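Local coordinates for protein fervidolysin (PDB 1R6V) that degrades keratin into peptides as a calcium-binding, subtilisin-like serine protease, allowing its bacterium to grow on native feathers, at residues A[133-136]-A[137-140]; A[231-235]-A[236-240]; A[247-250]-A[251-255]; A[254-258]-A[259-263]; A[389-392]-A[393-397]. The protein carries 1 engineered substitution. One frame throughout, in Å; residues are numbered along the deposited sequence.

In the fold
All five contacts are local and lie in the subtilisin-like catalytic domain, in series along the chain, none nesting or crossing, with contacts 3 and 4 overlapping at Ile254 and Trp255. Contact 1 turns the chain into helix 136-140 beside the calcium site. Contact 2 forms the short helical turn after strand 225-230. Contact 3 is a stretch of helix 246-258; contact 4 ends that helix and leads into strand 263-269. Contact 5 lies on helix 380-397. Ile231 of contact 2 packs on Val249 of contact 3, and Lys262 and Val263 of contact 4 meet Leu395 and Val391 of contact 5. Contact 1 touches none of the others; its nearest atoms are about 8 Å from contact 5.

Contact 1: A[133-136]-A[137-140]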
loop_
_atom_site.group_PDB
_atom_site.type_symbol
_atom_site.label_atom_id
_atom_site.label_comp_id
_atom_site.label_asym_id
_atom_site.label_seq_id
_atom_site.Cartn_x
_atom_site.Cartn_y
_atom_site.Cartn_z
ATOM N N ASN A 133 -13.510 -10.683 35.503
ATOM C CA ASN A 133 -14.692 -9.823 35.568
ATOM C C ASN A 133 -14.565 -8.554 34.744
ATOM O O ASN A 133 -15.565 -7.963 34.334
ATOM C CB ASN A 133 -15.012 -9.443 37.021
ATOM C CG ASN A 133 -13.978 -8.506 37.620
ATOM O OD1 ASN A 133 -12.824 -8.882 37.824
ATOM N ND2 ASN A 133 -14.387 -7.272 37.892
ATOM N N GLU A 134 -13.341 -8.123 34.497
ATOM C CA GLU A 134 -13.158 -6.902 33.734
ATOM C C GLU A 134 -13.003 -7.086 32.233
ATOM O O GLU A 134 -12.983 -6.106 31.499
ATOM C CB GLU A 134 -11.963 -6.139 34.285
ATOM C CG GLU A 134 -12.273 -5.558 35.647
ATOM C CD GLU A 134 -11.346 -4.446 36.009
ATOM O OE1 GLU A 134 -10.192 -4.752 36.359
ATOM O OE2 GLU A 134 -11.778 -3.273 35.932
ATOM N N LEU A 135 -12.905 -8.332 31.782
ATOM C CA LEU A 135 -12.723 -8.599 30.357
ATOM C C LEU A 135 -14.031 -8.649 29.573
ATOM O O LEU A 135 -14.418 -9.695 29.039
ATOM C CB LEU A 135 -11.945 -9.909 30.186
ATOM C CG LEU A 135 -10.583 -9.887 30.907
ATOM C CD1 LEU A 135 -9.878 -11.228 30.717
ATOM C CD2 LEU A 135 -9.739 -8.734 30.380
ATOM N N TRP A 136 -14.701 -7.502 29.488
ATOM C CA TRP A 136 -15.974 -7.420 28.788
ATOM C C TRP A 136 -15.861 -7.757 27.303
ATOM O O TRP A 136 -16.811 -8.260 26.695
ATOM C CB TRP A 136 -16.589 -6.025 28.953
ATOM C CG TRP A 136 -16.004 -4.970 28.061
ATOM C CD1 TRP A 136 -14.935 -4.161 28.323
ATOM C CD2 TRP A 136 -16.482 -4.600 26.765
ATOM N NE1 TRP A 136 -14.724 -3.302 27.276
ATOM C CE2 TRP A 136 -15.659 -3.551 26.301
ATOM C CE3 TRP A 136 -17.532 -5.055 25.952
ATOM C CZ2 TRP A 136 -15.847 -2.948 25.059
ATOM C CZ3 TRP A 136 -17.721 -4.453 24.714
ATOM C CH2 TRP A 136 -16.880 -3.406 24.279
ATOM N N GLY A 137 -14.690 -7.490 26.726
ATOM C CA GLY A 137 -14.488 -7.772 25.317
ATOM C C GLY A 137 -14.581 -9.259 25.014
ATOM O O GLY A 137 -15.106 -9.650 23.976
ATOM N N LEU A 138 -14.070 -10.096 25.909
ATOM C CA LEU A 138 -14.145 -11.537 25.687
ATOM C C LEU A 138 -15.603 -11.971 25.740
ATOM O O LEU A 138 -16.044 -12.809 24.950
ATOM C CB LEU A 138 -13.355 -12.295 26.747
ATOM C CG LEU A 138 -11.849 -12.030 26.749
ATOM C CD1 LEU A 138 -11.188 -12.940 27.788
ATOM C CD2 LEU A 138 -11.271 -12.300 25.353
ATOM N N GLU A 139 -16.357 -11.407 26.674
ATOM C CA GLU A 139 -17.768 -11.769 26.762
ATOM C C GLU A 139 -18.494 -11.344 25.486
ATOM O O GLU A 139 -19.303 -12.092 24.933
ATOM C CB GLU A 139 -18.448 -11.097 27.960
ATOM C CG GLU A 139 -19.826 -11.696 28.230
ATOM C CD GLU A 139 -20.683 -10.872 29.182
ATOM O OE1 GLU A 139 -20.122 -10.064 29.945
ATOM O OE2 GLU A 139 -21.926 -11.052 29.176
ATOM N N ALA A 140 -18.194 -10.145 25.006
ATOM C CA ALA A 140 -18.852 -9.639 23.820
ATOM C C ALA A 140 -18.622 -10.496 22.579
ATOM O O ALA A 140 -19.524 -10.633 21.758
ATOM C CB ALA A 140 -18.411 -8.217 23.551
#
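Leu135 and Leu138 lie side by side and point the same way at the N-terminal end of helix 136-140, in the catalytic domain of this subtilisin relative. Their CD1 methyls meet at 3.6 Å, and Leu135 CB also lies against Leu138 CD1. Leu135 occupies the N-cap position and is the centre of an inverse gamma turn, so the chain swings sharply into the helix here. As a cap it offers only its backbone: Leu138 N reaches Leu135 O at 3.2 Å in a weak bond.

Trp136 is oriented quite differently. Its CG sits between the backbone N and the carbonyl carbon (chi1 79°), which folds the indole back over the start of the helix. One ring face therefore covers the backbone nitrogen of Gly137, with Trp136 CG and Gly137 N 3.1 Å apart. One turn on, the methyl of Ala140 approaches the six-membered ring obliquely, Ala140 CB lying 4.0 Å from Trp136 CZ3. The indole N-H is satisfied by Val345 O, which is likely to help fix the rotation of the ring, and Phe326 and Ile347 pack round it. Replacing Trp136 by an alanine would probably leave Val345 O without this donor and open a gap above Gly137 and beside the Ala140 methyl.

Glu139, partly exposed, extends to a salt bridge with Arg125. Leu135 lies close to Ile217, one of the calcium-binding residues. An i-to-i+4 helical bond joins Ala140 N to Trp136 O at 2.9 Å, with an N-H...O angle of 157°.

Contact 2: A[231-235]-A[236-240]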
loop_
_atom_site.group_PDB
_atom_site.type_symbol
_atom_site.label_atom_id
_atom_site.label_comp_id
_atom_site.label_asym_id
_atom_site.label_seq_id
_atom_site.Cartn_x
_atom_site.Cartn_y
_atom_site.Cartn_z
ATOM N N ILE A 231 8.425 -2.692 14.357
ATOM C CA ILE A 231 8.436 -1.729 13.274
ATOM C C ILE A 231 8.365 -0.277 13.746
ATOM O O ILE A 231 8.523 0.646 12.935
ATOM C CB ILE A 231 7.363 -2.043 12.198
ATOM C CG1 ILE A 231 5.939 -1.932 12.767
ATOM C CG2 ILE A 231 7.621 -3.438 11.642
ATOM C CD1 ILE A 231 4.906 -1.584 11.668
ATOM N N PHE A 232 8.098 -0.094 15.046
ATOM C CA PHE A 232 8.148 1.210 15.689
ATOM C C PHE A 232 9.166 0.948 16.777
ATOM O O PHE A 232 8.890 0.324 17.793
ATOM C CB PHE A 232 6.798 1.668 16.242
ATOM C CG PHE A 232 5.930 2.246 15.181
ATOM C CD1 PHE A 232 5.076 1.424 14.447
ATOM C CD2 PHE A 232 6.056 3.586 14.817
ATOM C CE1 PHE A 232 4.369 1.926 13.358
ATOM C CE2 PHE A 232 5.352 4.098 13.723
ATOM C CZ PHE A 232 4.505 3.263 12.991
ATOM N N ASP A 233 10.380 1.396 16.485
ATOM C CA ASP A 233 11.535 1.205 17.341
ATOM C C ASP A 233 11.794 2.466 18.174
ATOM O O ASP A 233 10.936 3.354 18.251
ATOM C CB ASP A 233 12.721 0.872 16.418
ATOM C CG ASP A 233 13.759 -0.024 17.073
ATOM O OD1 ASP A 233 14.296 0.372 18.126
ATOM O OD2 ASP A 233 14.051 -1.115 16.534
ATOM N N ASP A 234 12.964 2.538 18.805
ATOM C CA ASP A 234 13.322 3.697 19.625
ATOM C C ASP A 234 13.697 4.861 18.707
ATOM O O ASP A 234 14.697 4.789 17.989
ATOM C CB ASP A 234 14.522 3.358 20.517
ATOM C CG ASP A 234 14.826 4.455 21.526
ATOM O OD1 ASP A 234 14.465 5.625 21.287
ATOM O OD2 ASP A 234 15.441 4.133 22.559
ATOM N N PRO A 235 12.909 5.949 18.711
ATOM C CA PRO A 235 13.233 7.087 17.841
ATOM C C PRO A 235 14.626 7.669 18.056
ATOM O O PRO A 235 15.144 8.374 17.197
ATOM C CB PRO A 235 12.127 8.094 18.151
ATOM C CG PRO A 235 11.719 7.746 19.535
ATOM C CD PRO A 235 11.718 6.239 19.524
ATOM N N ALA A 236 15.232 7.363 19.197
ATOM C CA ALA A 236 16.566 7.864 19.491
ATOM C C ALA A 236 17.579 7.064 18.683
ATOM O O ALA A 236 18.683 7.538 18.410
ATOM C CB ALA A 236 16.858 7.739 20.989
ATOM N N LEU A 237 17.194 5.852 18.292
ATOM C CA LEU A 237 18.064 4.985 17.509
ATOM C C LEU A 237 17.772 5.005 16.018
ATOM O O LEU A 237 18.692 4.882 15.218
ATOM C CB LEU A 237 17.976 3.543 18.006
ATOM C CG LEU A 237 18.574 3.293 19.385
ATOM C CD1 LEU A 237 18.287 1.868 19.826
ATOM C CD2 LEU A 237 20.075 3.564 19.324
ATOM N N VAL A 238 16.501 5.151 15.641
ATOM C CA VAL A 238 16.141 5.165 14.226
ATOM C C VAL A 238 15.617 6.501 13.724
ATOM O O VAL A 238 15.286 6.638 12.546
ATOM C CB VAL A 238 15.090 4.085 13.904
ATOM C CG1 VAL A 238 15.630 2.709 14.289
ATOM C CG2 VAL A 238 13.797 4.386 14.644
ATOM N N GLY A 239 15.534 7.482 14.617
ATOM C CA GLY A 239 15.063 8.802 14.229
ATOM C C GLY A 239 13.568 8.933 14.015
ATOM O O GLY A 239 12.799 7.989 14.237
ATOM N N GLY A 240 13.155 10.118 13.574
ATOM C CA GLY A 240 11.746 10.379 13.329
ATOM C C GLY A 240 10.862 9.978 14.493
ATOM O O GLY A 240 11.153 10.305 15.638
#
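Asp234 grips the start of helix 235-238 in two ways, through its carboxylate and through its carbonyl. The side-chain bond is an Asx turn that serves as the N-cap: Ala236 N donates to Asp234 OD1 at 2.8 Å, meeting the oxygen from above the carboxylate plane. CG of Asp234 stands anti to its own nitrogen (chi1 -172°), which carries OD1 forward to the helix. A second side-chain bond precedes it, Asp233 OD1 taking the N-H of Asp234 at 2.6 Å on its anti lone pair.

Among the backbone bonds, Asp234 O accepts twice, from Leu237 N at 2.7 Å and from Val238 N at 3.0 Å. Only the second donor lies nearly in line with the C=O bond; the first comes from above the carbonyl plane. A weak bond from Gly239 N to Pro235 O closes the turn, and Gly239, with positive phi, leads the chain out of it.

Apolar packing is slight, chiefly Asp233 CB lying 4.0 Å from Val238 CG1.

Charge pairing joins Asp233 OD2 to Arg181. The buried Asp233 carboxylate is thus satisfied at both oxygens, and Arg181 would be expected to favour its ionised form; the Ala236 N-H and the helix N-terminus would probably favour the charged form of Asp234 too.

Contact 3: A[247-250]-A[251-255]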
loop_
_atom_site.group_PDB
_atom_site.type_symbol
_atom_site.label_atom_id
_atom_site.label_comp_id
_atom_site.label_asym_id
_atom_site.label_seq_id
_atom_site.Cartn_x
_atom_site.Cartn_y
_atom_site.Cartn_z
ATOM N N ASP A 247 10.687 -0.219 3.834
ATOM C CA ASP A 247 11.601 -1.288 3.475
ATOM C C ASP A 247 11.853 -2.235 4.651
ATOM O O ASP A 247 11.809 -3.450 4.471
ATOM C CB ASP A 247 12.931 -0.716 2.911
ATOM C CG ASP A 247 13.564 0.346 3.806
ATOM O OD1 ASP A 247 12.867 0.930 4.662
ATOM O OD2 ASP A 247 14.778 0.612 3.634
ATOM N N TYR A 248 12.085 -1.713 5.854
ATOM C CA TYR A 248 12.325 -2.612 6.974
ATOM C C TYR A 248 11.041 -3.317 7.430
ATOM O O TYR A 248 11.102 -4.444 7.917
ATOM C CB TYR A 248 13.019 -1.882 8.133
ATOM C CG TYR A 248 14.469 -1.542 7.813
ATOM C CD1 TYR A 248 14.832 -0.270 7.378
ATOM C CD2 TYR A 248 15.461 -2.513 7.897
ATOM C CE1 TYR A 248 16.163 0.024 7.029
ATOM C CE2 TYR A 248 16.791 -2.231 7.551
ATOM C CZ TYR A 248 17.130 -0.967 7.121
ATOM O OH TYR A 248 18.433 -0.691 6.778
ATOM N N VAL A 249 9.890 -2.673 7.264
ATOM C CA VAL A 249 8.627 -3.331 7.607
ATOM C C VAL A 249 8.449 -4.526 6.647
ATOM O O VAL A 249 8.087 -5.625 7.073
ATOM C CB VAL A 249 7.418 -2.378 7.473
ATOM C CG1 VAL A 249 6.108 -3.181 7.604
ATOM C CG2 VAL A 249 7.479 -1.308 8.588
ATOM N N ALA A 250 8.701 -4.310 5.355
ATOM C CA ALA A 250 8.600 -5.406 4.394
ATOM C C ALA A 250 9.528 -6.556 4.826
ATOM O O ALA A 250 9.148 -7.733 4.778
ATOM C CB ALA A 250 8.960 -4.912 2.966
ATOM N N ALA A 251 10.747 -6.222 5.246
ATOM C CA ALA A 251 11.683 -7.253 5.711
ATOM C C ALA A 251 11.091 -8.004 6.899
ATOM O O ALA A 251 11.215 -9.219 6.985
ATOM C CB ALA A 251 13.008 -6.622 6.127
ATOM N N GLY A 252 10.472 -7.273 7.829
ATOM C CA GLY A 252 9.868 -7.916 8.992
ATOM C C GLY A 252 8.681 -8.803 8.634
ATOM O O GLY A 252 8.489 -9.870 9.228
ATOM N N ILE A 253 7.879 -8.364 7.666
ATOM C CA ILE A 253 6.710 -9.138 7.230
ATOM C C ILE A 253 7.176 -10.395 6.518
ATOM O O ILE A 253 6.632 -11.482 6.723
ATOM C CB ILE A 253 5.812 -8.308 6.289
ATOM C CG1 ILE A 253 5.028 -7.284 7.122
ATOM C CG2 ILE A 253 4.844 -9.212 5.496
ATOM C CD1 ILE A 253 4.298 -6.240 6.270
ATOM N N ILE A 254 8.205 -10.244 5.697
ATOM C CA ILE A 254 8.752 -11.407 4.991
ATOM C C ILE A 254 9.349 -12.400 6.006
ATOM O O ILE A 254 9.151 -13.617 5.912
ATOM C CB ILE A 254 9.843 -10.985 3.973
ATOM C CG1 ILE A 254 9.220 -10.554 2.634
ATOM C CG2 ILE A 254 10.732 -12.203 3.651
ATOM C CD1 ILE A 254 8.130 -9.497 2.693
ATOM N N TRP A 255 10.094 -11.881 6.977
ATOM C CA TRP A 255 10.697 -12.720 8.003
ATOM C C TRP A 255 9.605 -13.490 8.754
ATOM O O TRP A 255 9.701 -14.704 8.953
ATOM C CB TRP A 255 11.462 -11.846 9.001
ATOM C CG TRP A 255 12.367 -12.587 9.928
ATOM C CD1 TRP A 255 13.707 -12.843 9.752
ATOM C CD2 TRP A 255 12.018 -13.142 11.206
ATOM N NE1 TRP A 255 14.206 -13.518 10.849
ATOM C CE2 TRP A 255 13.192 -13.714 11.752
ATOM C CE3 TRP A 255 10.823 -13.214 11.943
ATOM C CZ2 TRP A 255 13.203 -14.349 13.006
ATOM C CZ3 TRP A 255 10.837 -13.849 13.195
ATOM C CH2 TRP A 255 12.018 -14.405 13.707
#
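The rings of Tyr248 and Trp255 are used outside 247-255, and Tyr248 meets Gly252 through backbone alone, Gly252 N donating to Tyr248 O at 2.9 Å. The Trp255 indole is stacked with Tyr180 and with His259, and the Tyr248 side chain touches Val56 of the propeptide. Both residues sit on helix 246-258, the connecting helix of a beta-alpha-beta crossover between strands 225-230 and 263-269, which flank strand 157-162 in the sheet.

Along the inner side of the helix the aliphatic chains take over. Val249 and Ile253 cross obliquely, with Val249 CG1 and Ile253 CD1 3.8 Å apart. CG1 of the valine stands anti to the backbone N (chi1 170°), which directs this methyl down the helix to the isoleucine. Met277 and Phe281 of helix 275-286 and Trp268 of strand 263-269 pack round the pair. Ala250 touches both Ala280 and Leu59, the latter from propeptide strand 54-59.

The backbone is regular, with Ile253 N bound to Val249 O and Ile254 N to Ala250 O, each at 2.8 Å. Asp247 forms a salt bridge with Lys33. Peptide polarity is thus spent within the helix, which presents apolar groups to sheet, neighbouring helix and propeptide, with charge pairing at one end.

Contact 4: A[254-258]-A[259-263]; sequences IWATD and HGAKV
A Schellman motif ends helix 246-258, and its hydrogen bonds tie 254-258 to 259-263. Ala261 N reaches back to Ala256 O at 2.9 Å, while Gly260 N donates to Thr257 O at 3.2 Å from well above the carbonyl plane. Gly260, the C-prime residue, turns the chain out with a phi of 96°, and at these angles a CB would be jammed against the preceding carbonyl oxygen. The turn brings the methyls of Ala256 and Ala261 together, CB to CB 4.1 Å, the apolar contact that commonly accompanies this motif. Both alanines also pack on Ala159 of strand 157-162.

Beside the turn, His259 and Trp255 form a face-to-face stack, and a bond from His259 N to Trp255 O, 2.9 Å, anchors the histidine. The centroids of the Trp255 six-membered ring and the His259 imidazole are 3.9 Å apart, with planes inclined by 9°. His259 CD2 stands over the centre of the indole, whereas Trp255 CE2 lies against the imidazole face, offset toward its rim. Met227 of strand 225-230 touches both residues.

A water donates to Thr257 O at 2.8 Å and to Ala261 O at 2.6 Å, and weakly accepts from Lys262 NZ, linking the last helical turn to the outgoing chain. Glycine at C-prime is a common way to end a helix; here it passes the chain of a beta-alpha-beta unit into strand 263-269 of the central, largely parallel sheet.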
loop_
_atom_site.group_PDB
_atom_site.type_symbol
_atom_site.label_atom_id
_atom_site.label_comp_id
_atom_site.label_asym_id
_atom_site.label_seq_id
_atom_site.Cartn_x
_atom_site.Cartn_y
_atom_site.Cartn_z
ATOM N N ILE A 254 8.205 -10.244 5.697
ATOM C CA ILE A 254 8.752 -11.407 4.991
ATOM C C ILE A 254 9.349 -12.400 6.006
ATOM O O ILE A 254 9.151 -13.617 5.912
ATOM C CB ILE A 254 9.843 -10.985 3.973
ATOM C CG1 ILE A 254 9.220 -10.554 2.634
ATOM C CG2 ILE A 254 10.732 -12.203 3.651
ATOM C CD1 ILE A 254 8.130 -9.497 2.693
ATOM N N TRP A 255 10.094 -11.881 6.977
ATOM C CA TRP A 255 10.697 -12.720 8.003
ATOM C C TRP A 255 9.605 -13.490 8.754
ATOM O O TRP A 255 9.701 -14.704 8.953
ATOM C CB TRP A 255 11.462 -11.846 9.001
ATOM C CG TRP A 255 12.367 -12.587 9.928
ATOM C CD1 TRP A 255 13.707 -12.843 9.752
ATOM C CD2 TRP A 255 12.018 -13.142 11.206
ATOM N NE1 TRP A 255 14.206 -13.518 10.849
ATOM C CE2 TRP A 255 13.192 -13.714 11.752
ATOM C CE3 TRP A 255 10.823 -13.214 11.943
ATOM C CZ2 TRP A 255 13.203 -14.349 13.006
ATOM C CZ3 TRP A 255 10.837 -13.849 13.195
ATOM C CH2 TRP A 255 12.018 -14.405 13.707
ATOM N N ALA A 256 8.558 -12.783 9.168
ATOM C CA ALA A 256 7.472 -13.421 9.915
ATOM C C ALA A 256 6.791 -14.520 9.105
ATOM O O ALA A 256 6.447 -15.585 9.634
ATOM C CB ALA A 256 6.439 -12.374 10.334
ATOM N N THR A 257 6.566 -14.241 7.830
ATOM C CA THR A 257 5.940 -15.216 6.939
ATOM C C THR A 257 6.835 -16.444 6.790
ATOM O O THR A 257 6.381 -17.589 6.897
ATOM C CB THR A 257 5.719 -14.613 5.542
ATOM O OG1 THR A 257 4.826 -13.494 5.645
ATOM C CG2 THR A 257 5.123 -15.659 4.581
ATOM N N ASP A 258 8.109 -16.187 6.534
ATOM C CA ASP A 258 9.082 -17.258 6.348
ATOM C C ASP A 258 9.283 -18.088 7.602
ATOM O O ASP A 258 9.663 -19.256 7.516
ATOM C CB ASP A 258 10.438 -16.696 5.919
ATOM C CG ASP A 258 10.446 -16.202 4.490
ATOM O OD1 ASP A 258 9.464 -16.433 3.751
ATOM O OD2 ASP A 258 11.452 -15.576 4.103
ATOM N N HIS A 259 9.042 -17.487 8.765
ATOM C CA HIS A 259 9.219 -18.179 10.024
ATOM C C HIS A 259 7.938 -18.722 10.628
ATOM O O HIS A 259 7.881 -18.997 11.826
ATOM C CB HIS A 259 9.953 -17.273 11.019
ATOM C CG HIS A 259 11.406 -17.107 10.702
ATOM N ND1 HIS A 259 12.399 -17.736 11.423
ATOM C CD2 HIS A 259 12.028 -16.484 9.672
ATOM C CE1 HIS A 259 13.567 -17.515 10.847
ATOM N NE2 HIS A 259 13.371 -16.759 9.781
ATOM N N GLY A 260 6.903 -18.853 9.804
ATOM C CA GLY A 260 5.685 -19.471 10.286
ATOM C C GLY A 260 4.485 -18.717 10.815
ATOM O O GLY A 260 3.518 -19.379 11.207
ATOM N N ALA A 261 4.509 -17.385 10.858
ATOM C CA ALA A 261 3.326 -16.663 11.340
ATOM C C ALA A 261 2.147 -16.962 10.406
ATOM O O ALA A 261 2.314 -16.968 9.188
ATOM C CB ALA A 261 3.600 -15.145 11.372
ATOM N N LYS A 262 0.964 -17.238 10.965
ATOM C CA LYS A 262 -0.210 -17.504 10.137
ATOM C C LYS A 262 -1.204 -16.346 10.144
ATOM O O LYS A 262 -2.136 -16.308 9.345
ATOM C CB LYS A 262 -0.900 -18.803 10.567
ATOM C CG LYS A 262 -0.065 -20.042 10.305
ATOM C CD LYS A 262 0.403 -20.096 8.878
ATOM C CE LYS A 262 1.386 -21.245 8.675
ATOM N NZ LYS A 262 1.957 -21.218 7.298
ATOM N N VAL A 263 -1.017 -15.409 11.068
ATOM C CA VAL A 263 -1.859 -14.216 11.097
ATOM C C VAL A 263 -0.993 -13.105 11.700
ATOM O O VAL A 263 -0.118 -13.374 12.529
ATOM C CB VAL A 263 -3.174 -14.431 11.927
ATOM C CG1 VAL A 263 -2.845 -14.919 13.338
ATOM C CG2 VAL A 263 -3.976 -13.132 11.972
HETATM O O HOH W 1 3.762 -18.411 7.538
#

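Contact 5: A[389-392]-A[393-397]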
loop_
_atom_site.group_PDB
_atom_site.type_symbol
_atom_site.label_atom_id
_atom_site.label_comp_id
_atom_site.label_asym_id
_atom_site.label_seq_id
_atom_site.Cartn_x
_atom_site.Cartn_y
_atom_site.Cartn_z
ATOM N N GLY A 389 -6.999 -12.464 17.473
ATOM C CA GLY A 389 -7.157 -13.598 18.372
ATOM C C GLY A 389 -8.218 -14.572 17.868
ATOM O O GLY A 389 -8.058 -15.793 17.940
ATOM N N VAL A 390 -9.321 -14.036 17.360
ATOM C CA VAL A 390 -10.374 -14.886 16.832
ATOM C C VAL A 390 -9.820 -15.673 15.641
ATOM O O VAL A 390 -10.063 -16.866 15.516
ATOM C CB VAL A 390 -11.602 -14.054 16.396
ATOM C CG1 VAL A 390 -12.581 -14.925 15.593
ATOM C CG2 VAL A 390 -12.316 -13.511 17.642
ATOM N N VAL A 391 -9.083 -14.998 14.759
ATOM C CA VAL A 391 -8.495 -15.689 13.608
ATOM C C VAL A 391 -7.574 -16.830 14.060
ATOM O O VAL A 391 -7.574 -17.923 13.476
ATOM C CB VAL A 391 -7.682 -14.699 12.707
ATOM C CG1 VAL A 391 -6.934 -15.465 11.584
ATOM C CG2 VAL A 391 -8.636 -13.690 12.067
ATOM N N ALA A 392 -6.756 -16.579 15.080
ATOM C CA ALA A 392 -5.852 -17.619 15.557
ATOM C C ALA A 392 -6.614 -18.858 16.031
ATOM O O ALA A 392 -6.184 -19.983 15.769
ATOM C CB ALA A 392 -4.961 -17.074 16.683
ATOM N N VAL A 393 -7.723 -18.651 16.735
ATOM C CA VAL A 393 -8.540 -19.778 17.212
ATOM C C VAL A 393 -9.138 -20.512 15.998
ATOM O O VAL A 393 -9.113 -21.747 15.921
ATOM C CB VAL A 393 -9.664 -19.277 18.197
ATOM C CG1 VAL A 393 -10.568 -20.448 18.637
ATOM C CG2 VAL A 393 -9.002 -18.675 19.450
ATOM N N LEU A 394 -9.634 -19.758 15.023
ATOM C CA LEU A 394 -10.209 -20.369 13.825
ATOM C C LEU A 394 -9.199 -21.177 13.026
ATOM O O LEU A 394 -9.547 -22.217 12.460
ATOM C CB LEU A 394 -10.814 -19.308 12.904
ATOM C CG LEU A 394 -11.995 -18.512 13.477
ATOM C CD1 LEU A 394 -12.412 -17.432 12.492
ATOM C CD2 LEU A 394 -13.179 -19.454 13.750
ATOM N N LEU A 395 -7.956 -20.707 12.969
ATOM C CA LEU A 395 -6.944 -21.418 12.191
ATOM C C LEU A 395 -6.613 -22.763 12.808
ATOM O O LEU A 395 -6.099 -23.645 12.122
ATOM C CB LEU A 395 -5.692 -20.554 12.024
ATOM C CG LEU A 395 -5.930 -19.394 11.041
ATOM C CD1 LEU A 395 -4.736 -18.467 11.052
ATOM C CD2 LEU A 395 -6.189 -19.946 9.628
ATOM N N GLN A 396 -6.896 -22.926 14.097
ATOM C CA GLN A 396 -6.663 -24.220 14.730
ATOM C C GLN A 396 -7.738 -25.182 14.240
ATOM O O GLN A 396 -7.451 -26.334 13.894
ATOM C CB GLN A 396 -6.759 -24.144 16.253
ATOM C CG GLN A 396 -6.629 -25.524 16.904
ATOM C CD GLN A 396 -6.772 -25.477 18.406
ATOM O OE1 GLN A 396 -6.662 -24.414 19.015
ATOM N NE2 GLN A 396 -7.010 -26.632 19.018
ATOM N N LYS A 397 -8.978 -24.716 14.208
ATOM C CA LYS A 397 -10.078 -25.570 13.783
ATOM C C LYS A 397 -10.173 -25.804 12.280
ATOM O O LYS A 397 -10.627 -26.863 11.845
ATOM C CB LYS A 397 -11.413 -25.023 14.287
ATOM C CG LYS A 397 -12.596 -25.916 13.899
ATOM C CD LYS A 397 -13.875 -25.547 14.628
ATOM C CE LYS A 397 -15.006 -26.517 14.261
ATOM N NZ LYS A 397 -16.277 -26.204 14.972
#
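Val390 and Leu394, one turn apart on helix 380-397, lie side by side and point the same way, Val390 CG1 meeting Leu394 CD1 at 4.0 Å. This is the long helix of the subtilisin fold that carries Ser381, the inferred nucleophile, in its first turn. Val391 and Leu395 repeat the pattern one residue on, with Val391 CG1 and Leu395 CD1 3.8 Å apart. In both valines CG1 is anti to the backbone N (169° in Val390), which aims that methyl along the helix at the leucine. The leucine stems also press on the helix: Leu394 CG is 3.3 Å from Val390 O.

Ordinary helical bonds hold these pairs in step, Leu394 N to Val390 O at 3.0 Å and Leu395 N to Val391 O at 2.9 Å.

Farther out, two helices cover these pairs. Leu410 of helix 403-413 touches both Val390 and Leu394, and Ile406 both Val391 and Leu395, while Ala436 and Leu437 of helix 433-438 close on Leu394. An alanine in place of Leu394 would probably open a gap between Val390, Leu410 and Leu437 and weaken the packing of all three helices.

The i-to-i+4 bond from Gln396 N to Ala392 O is weak (3.5 Å), and the same N-H reaches Val393 O at 3.1 Å, a tightening of the last turn. Gln396 also joins the helix end to a loop: its OE1 accepts from the backbone nitrogens of Ser152, Gly153 and Thr154.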